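Local coordinates for Rd1NTF2_05_I64F_A80G_T94P_D101K_L106W (Synthetic construct, PDB 6W3F), which is a de novo designed NTF2-like protein, probably made as a scaffold for varied pocket shapes, with no established natural function, at residues D5-I10 / L77-E82; A36-K41 / K51-I56. All coordinates share one frame; numbering follows the deposited sequence.

Overall arrangement
Contact 1 and contact 2 lie on opposite sides of the chain's centre, about 19 Å apart between centres and about 11 Å between nearest atoms, and both set a helix against the same mixed sheet. Contact 1 is buried: the start of helix 6-20 meets the long strand 76-87 through small and flexible aliphatic groups and a methionine. Contact 2 is nearer the surface, where the hairpin of strands 34-38 and 41-44, the latter an outermost strand, meets helix 46-56 at a phenylalanine ring. Both are apolar, but contact 1 is aliphatic and thioether, with charged groups left out, while contact 2 centres on an aromatic ring and adds the alkyl chain of an exposed lysine.

Contact 1 (D5-I10 / L77-E82); sequences DTARKI and LRMQGE
Across this interface Thr6, Ala7 and Ile10 meet Leu77 and Met79 with no flat group between them. The CB of Arg8 points away from the strand, and its guanidinium holds the Asp5 carboxylate at its edge, in plane, in a side-on salt bridge. NE of Arg8 reaches OD1 of Asp5 at 2.6 Å, and NH2 of Arg8 reaches OD2 of Asp5 at 3.0 Å; both oxygens offer their syn lone pairs. The pair lies at the start of the helix and takes no part in the apolar contact with 77-82.

In that contact, Leu77 CD1 is shared by two helix residues. It lies 3.8 Å from Thr6 CG2, the side chains running past one another, pointing opposite ways, and 4.0 Å from Ile10 CD1, which it meets tip to tip. Long branched side chains suit Leu77 and Ile10, which must span the gap between helix and sheet. Thr6 suits its place because its methyl faces the strand while OG1 bonds to Glu3 O. Met79 CE stands 3.8 Å from Ala7 CB; a bend at chi3 (49°) turns the thioether's end onto this small residue.

An N-terminal helix crossing a curved sheet, here at -68° between 6-10 and 77-82, is consistent with the NTF2-like fold. Leu70 of strand 62-73 also touches Ala7 and Leu77, while Phe100 of strand 90-103 and Trp107 of strand 106-114 pack on Ile10 and Leu77.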
loop_
_atom_site.group_PDB
_atom_site.type_symbol
_atom_site.label_atom_id
_atom_site.label_comp_id
_atom_site.label_asym_id
_atom_site.label_seq_id
_atom_site.Cartn_x
_atom_site.Cartn_y
_atom_site.Cartn_z
ATOM N N ASP A 5 14.451 -7.691 6.305
ATOM C CA ASP A 5 14.278 -6.767 5.193
ATOM C C ASP A 5 12.872 -6.810 4.620
ATOM O O ASP A 5 12.595 -6.092 3.644
ATOM C CB ASP A 5 15.300 -7.053 4.093
ATOM C CG ASP A 5 15.384 -5.926 3.068
ATOM O OD1 ASP A 5 15.590 -4.750 3.460
ATOM O OD2 ASP A 5 15.237 -6.212 1.863
ATOM N N THR A 6 11.979 -7.618 5.206
ATOM C CA THR A 6 10.650 -7.804 4.629
ATOM C C THR A 6 9.957 -6.460 4.425
ATOM O O THR A 6 9.510 -6.134 3.322
ATOM C CB THR A 6 9.794 -8.706 5.533
ATOM O OG1 THR A 6 10.421 -9.979 5.687
ATOM C CG2 THR A 6 8.394 -8.896 4.937
ATOM N N ALA A 7 9.884 -5.654 5.486
ATOM C CA ALA A 7 9.101 -4.427 5.416
ATOM C C ALA A 7 9.641 -3.477 4.347
ATOM O O ALA A 7 8.890 -3.016 3.482
ATOM C CB ALA A 7 9.060 -3.758 6.780
ATOM N N ARG A 8 10.939 -3.168 4.386
ATOM C CA ARG A 8 11.507 -2.269 3.387
ATOM C C ARG A 8 11.212 -2.753 1.971
ATOM O O ARG A 8 10.862 -1.957 1.085
ATOM C CB ARG A 8 13.020 -2.159 3.606
ATOM C CG ARG A 8 13.711 -1.202 2.642
ATOM C CD ARG A 8 15.140 -1.640 2.360
ATOM N NE ARG A 8 15.168 -2.898 1.622
ATOM C CZ ARG A 8 15.085 -2.983 0.299
ATOM N NH1 ARG A 8 14.969 -1.882 -0.438
ATOM N NH2 ARG A 8 15.119 -4.168 -0.284
ATOM N N LYS A 9 11.369 -4.047 1.730
ATOM C CA LYS A 9 11.140 -4.597 0.400
ATOM C C LYS A 9 9.681 -4.444 -0.033
ATOM O O LYS A 9 9.395 -4.042 -1.172
ATOM C CB LYS A 9 11.560 -6.067 0.379
ATOM C CG LYS A 9 11.615 -6.682 -1.033
ATOM N N ILE A 10 8.743 -4.768 0.855
ATOM C CA ILE A 10 7.331 -4.628 0.510
ATOM C C ILE A 10 7.012 -3.177 0.154
ATOM O O ILE A 10 6.318 -2.901 -0.827
ATOM C CB ILE A 10 6.439 -5.139 1.657
ATOM C CG1 ILE A 10 6.532 -6.667 1.718
ATOM C CG2 ILE A 10 5.012 -4.657 1.455
ATOM C CD1 ILE A 10 5.781 -7.278 2.891
ATOM N N LEU A 77 1.543 -9.309 8.648
ATOM C CA LEU A 77 2.357 -8.111 8.794
ATOM C C LEU A 77 1.462 -6.885 8.859
ATOM O O LEU A 77 0.649 -6.650 7.965
ATOM C CB LEU A 77 3.365 -8.009 7.650
ATOM C CG LEU A 77 4.416 -6.909 7.781
ATOM C CD1 LEU A 77 5.589 -7.288 6.912
ATOM C CD2 LEU A 77 3.846 -5.600 7.365
ATOM N N ARG A 78 1.641 -6.076 9.907
ATOM C CA ARG A 78 0.944 -4.804 10.024
ATOM C C ARG A 78 1.975 -3.681 10.089
ATOM O O ARG A 78 2.979 -3.800 10.800
ATOM C CB ARG A 78 0.044 -4.810 11.261
ATOM C CG ARG A 78 -0.607 -3.472 11.583
ATOM C CD ARG A 78 -1.632 -3.623 12.712
ATOM N NE ARG A 78 -2.649 -4.601 12.334
ATOM C CZ ARG A 78 -3.574 -5.099 13.147
ATOM N NH1 ARG A 78 -3.633 -4.715 14.419
ATOM N NH2 ARG A 78 -4.439 -5.993 12.680
ATOM N N MET A 79 1.756 -2.623 9.316
ATOM C CA MET A 79 2.633 -1.461 9.382
ATOM C C MET A 79 1.804 -0.185 9.343
ATOM O O MET A 79 0.740 -0.128 8.745
ATOM C CB MET A 79 3.688 -1.470 8.274
ATOM C CG MET A 79 3.141 -1.473 6.876
ATOM S SD MET A 79 4.400 -1.411 5.564
ATOM C CE MET A 79 5.491 -2.725 6.130
ATOM N N GLN A 80 2.297 0.828 10.050
ATOM C CA GLN A 80 1.637 2.109 10.235
ATOM C C GLN A 80 2.711 3.154 9.967
ATOM O O GLN A 80 3.860 3.003 10.411
ATOM C CB GLN A 80 1.064 2.243 11.655
ATOM C CG GLN A 80 -0.096 3.232 11.833
ATOM C CD GLN A 80 0.281 4.696 11.604
ATOM O OE1 GLN A 80 1.447 5.091 11.731
ATOM N NE2 GLN A 80 -0.718 5.510 11.262
ATOM N N GLY A 81 2.364 4.177 9.205
ATOM C CA GLY A 81 3.362 5.152 8.857
ATOM C C GLY A 81 2.728 6.372 8.246
ATOM O O GLY A 81 1.505 6.536 8.249
ATOM N N GLU A 82 3.588 7.239 7.738
ATOM C CA GLU A 82 3.169 8.488 7.137
ATOM C C GLU A 82 3.461 8.436 5.645
ATOM O O GLU A 82 4.600 8.189 5.238
ATOM C CB GLU A 82 3.881 9.657 7.803
ATOM C CG GLU A 82 3.540 10.971 7.196
ATOM C CD GLU A 82 3.900 12.101 8.138
ATOM O OE1 GLU A 82 3.155 12.328 9.123
ATOM O OE2 GLU A 82 4.947 12.720 7.898
#

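Contact 2 (A36-K41 / K51-I56); sequences ADVGDK and KFLAHI
A beta hairpin of strands 34-38 and 41-44, with a two-residue loop in a type II' turn from Val38 to Lys41, lays its end against helix 46-56. Gly39 suits the turn because its phi is positive, and Lys41 N bonds back to Val38 O at 3.2 Å.

The first and last residues of the turn, Val38 and Lys41, both reach Phe52. Val38 comes in at the edge of the ring, near its plane, with CG2 3.4 Å from Phe52 CE2. The same methyl lies 3.9 Å from Leu53 CD2 and, more loosely, 4.3 Å from Ile56 CD1, so a compact branched residue serves three helix side chains. Lys41 runs its alkyl chain obliquely past the ring, CD standing 3.5 Å from Phe52 CZ. Its last torsion bends (chi4 55°), leaving NZ 5.6 Å from the Phe52 ring centroid, too far for more than a feeble cation-pi interaction. Ile56 CG2, one helical turn on, sits over one face of the ring, offset toward its rim.

Around this patch, Tyr114 and Met112 of strand 106-114 touch Val38 and Leu53 respectively, and Leu26 of helix 23-28 also packs on Leu53, so the helix rests on the end of the sheet formed by the hairpin and strand 106-114, with helix 23-28 beside it.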
loop_
_atom_site.group_PDB
_atom_site.type_symbol
_atom_site.label_atom_id
_atom_site.label_comp_id
_atom_site.label_asym_id
_atom_site.label_seq_id
_atom_site.Cartn_x
_atom_site.Cartn_y
_atom_site.Cartn_z
ATOM N N ALA A 36 -10.029 -1.375 1.146
ATOM C CA ALA A 36 -9.262 -0.135 1.104
ATOM C C ALA A 36 -10.151 1.000 1.589
ATOM O O ALA A 36 -11.216 1.256 1.017
ATOM C CB ALA A 36 -8.735 0.159 -0.304
ATOM N N ASP A 37 -9.708 1.678 2.635
ATOM C CA ASP A 37 -10.369 2.876 3.150
ATOM C C ASP A 37 -9.466 4.066 2.842
ATOM O O ASP A 37 -8.377 4.187 3.411
ATOM C CB ASP A 37 -10.641 2.747 4.648
ATOM C CG ASP A 37 -11.553 1.578 4.973
ATOM O OD1 ASP A 37 -12.581 1.429 4.289
ATOM O OD2 ASP A 37 -11.236 0.789 5.887
ATOM N N VAL A 38 -9.881 4.893 1.888
ATOM C CA VAL A 38 -9.231 6.172 1.612
ATOM C C VAL A 38 -10.158 7.226 2.197
ATOM O O VAL A 38 -11.166 7.585 1.584
ATOM C CB VAL A 38 -8.997 6.402 0.117
ATOM C CG1 VAL A 38 -8.294 7.742 -0.113
ATOM C CG2 VAL A 38 -8.197 5.248 -0.486
ATOM N N GLY A 39 -9.818 7.741 3.372
ATOM C CA GLY A 39 -10.701 8.702 4.002
ATOM C C GLY A 39 -12.019 8.064 4.375
ATOM O O GLY A 39 -12.064 7.025 5.036
ATOM N N ASP A 40 -13.117 8.698 3.958
ATOM C CA ASP A 40 -14.451 8.179 4.226
ATOM C C ASP A 40 -14.880 7.104 3.234
ATOM O O ASP A 40 -15.777 6.309 3.547
ATOM C CB ASP A 40 -15.475 9.316 4.198
ATOM C CG ASP A 40 -15.520 10.039 2.856
ATOM O OD1 ASP A 40 -14.814 9.603 1.921
ATOM O OD2 ASP A 40 -16.258 11.044 2.745
ATOM N N LYS A 41 -14.263 7.055 2.063
ATOM C CA LYS A 41 -14.638 6.099 1.039
ATOM C C LYS A 41 -14.066 4.722 1.341
ATOM O O LYS A 41 -12.927 4.589 1.808
ATOM C CB LYS A 41 -14.155 6.577 -0.329
ATOM C CG LYS A 41 -14.547 5.659 -1.450
ATOM C CD LYS A 41 -14.170 6.251 -2.796
ATOM C CE LYS A 41 -14.737 5.415 -3.929
ATOM N NZ LYS A 41 -16.206 5.239 -3.780
ATOM N N LYS A 51 -8.036 -0.505 -9.303
ATOM C CA LYS A 51 -8.481 0.592 -10.151
ATOM C C LYS A 51 -8.519 1.898 -9.368
ATOM O O LYS A 51 -7.976 2.912 -9.807
ATOM C CB LYS A 51 -9.861 0.278 -10.731
ATOM C CG LYS A 51 -10.420 1.359 -11.652
ATOM C CD LYS A 51 -11.864 1.054 -12.018
ATOM N N PHE A 52 -9.171 1.893 -8.208
ATOM C CA PHE A 52 -9.383 3.140 -7.490
ATOM C C PHE A 52 -8.058 3.726 -7.038
ATOM O O PHE A 52 -7.788 4.909 -7.267
ATOM C CB PHE A 52 -10.311 2.905 -6.300
ATOM C CG PHE A 52 -10.477 4.096 -5.430
ATOM C CD1 PHE A 52 -11.230 5.186 -5.846
ATOM C CD2 PHE A 52 -9.882 4.128 -4.190
ATOM C CE1 PHE A 52 -11.373 6.293 -5.032
ATOM C CE2 PHE A 52 -10.016 5.235 -3.376
ATOM C CZ PHE A 52 -10.766 6.316 -3.795
ATOM N N LEU A 53 -7.199 2.902 -6.428
ATOM C CA LEU A 53 -5.899 3.387 -5.981
ATOM C C LEU A 53 -5.034 3.856 -7.146
ATOM O O LEU A 53 -4.420 4.925 -7.088
ATOM C CB LEU A 53 -5.181 2.301 -5.186
ATOM C CG LEU A 53 -5.831 2.023 -3.832
ATOM C CD1 LEU A 53 -5.031 0.985 -3.045
ATOM C CD2 LEU A 53 -5.980 3.300 -3.013
ATOM N N ALA A 54 -4.959 3.065 -8.211
ATOM C CA ALA A 54 -4.106 3.431 -9.336
ATOM C C ALA A 54 -4.481 4.792 -9.898
ATOM O O ALA A 54 -3.608 5.569 -10.300
ATOM C CB ALA A 54 -4.204 2.370 -10.444
ATOM N N HIS A 55 -5.782 5.083 -9.990
ATOM C CA HIS A 55 -6.208 6.369 -10.541
ATOM C C HIS A 55 -5.765 7.528 -9.650
ATOM O O HIS A 55 -5.161 8.495 -10.131
ATOM C CB HIS A 55 -7.727 6.362 -10.731
ATOM C CG HIS A 55 -8.281 7.619 -11.330
ATOM N ND1 HIS A 55 -9.302 8.332 -10.737
ATOM C CD2 HIS A 55 -7.970 8.285 -12.469
ATOM C CE1 HIS A 55 -9.592 9.387 -11.479
ATOM N NE2 HIS A 55 -8.797 9.382 -12.534
ATOM N N ILE A 56 -6.040 7.441 -8.348
ATOM C CA ILE A 56 -5.773 8.567 -7.456
ATOM C C ILE A 56 -4.270 8.847 -7.372
ATOM O O ILE A 56 -3.844 9.998 -7.244
ATOM C CB ILE A 56 -6.370 8.307 -6.067
ATOM C CG1 ILE A 56 -5.767 7.051 -5.461
ATOM C CG2 ILE A 56 -7.872 8.150 -6.146
ATOM C CD1 ILE A 56 -6.257 6.758 -4.061
#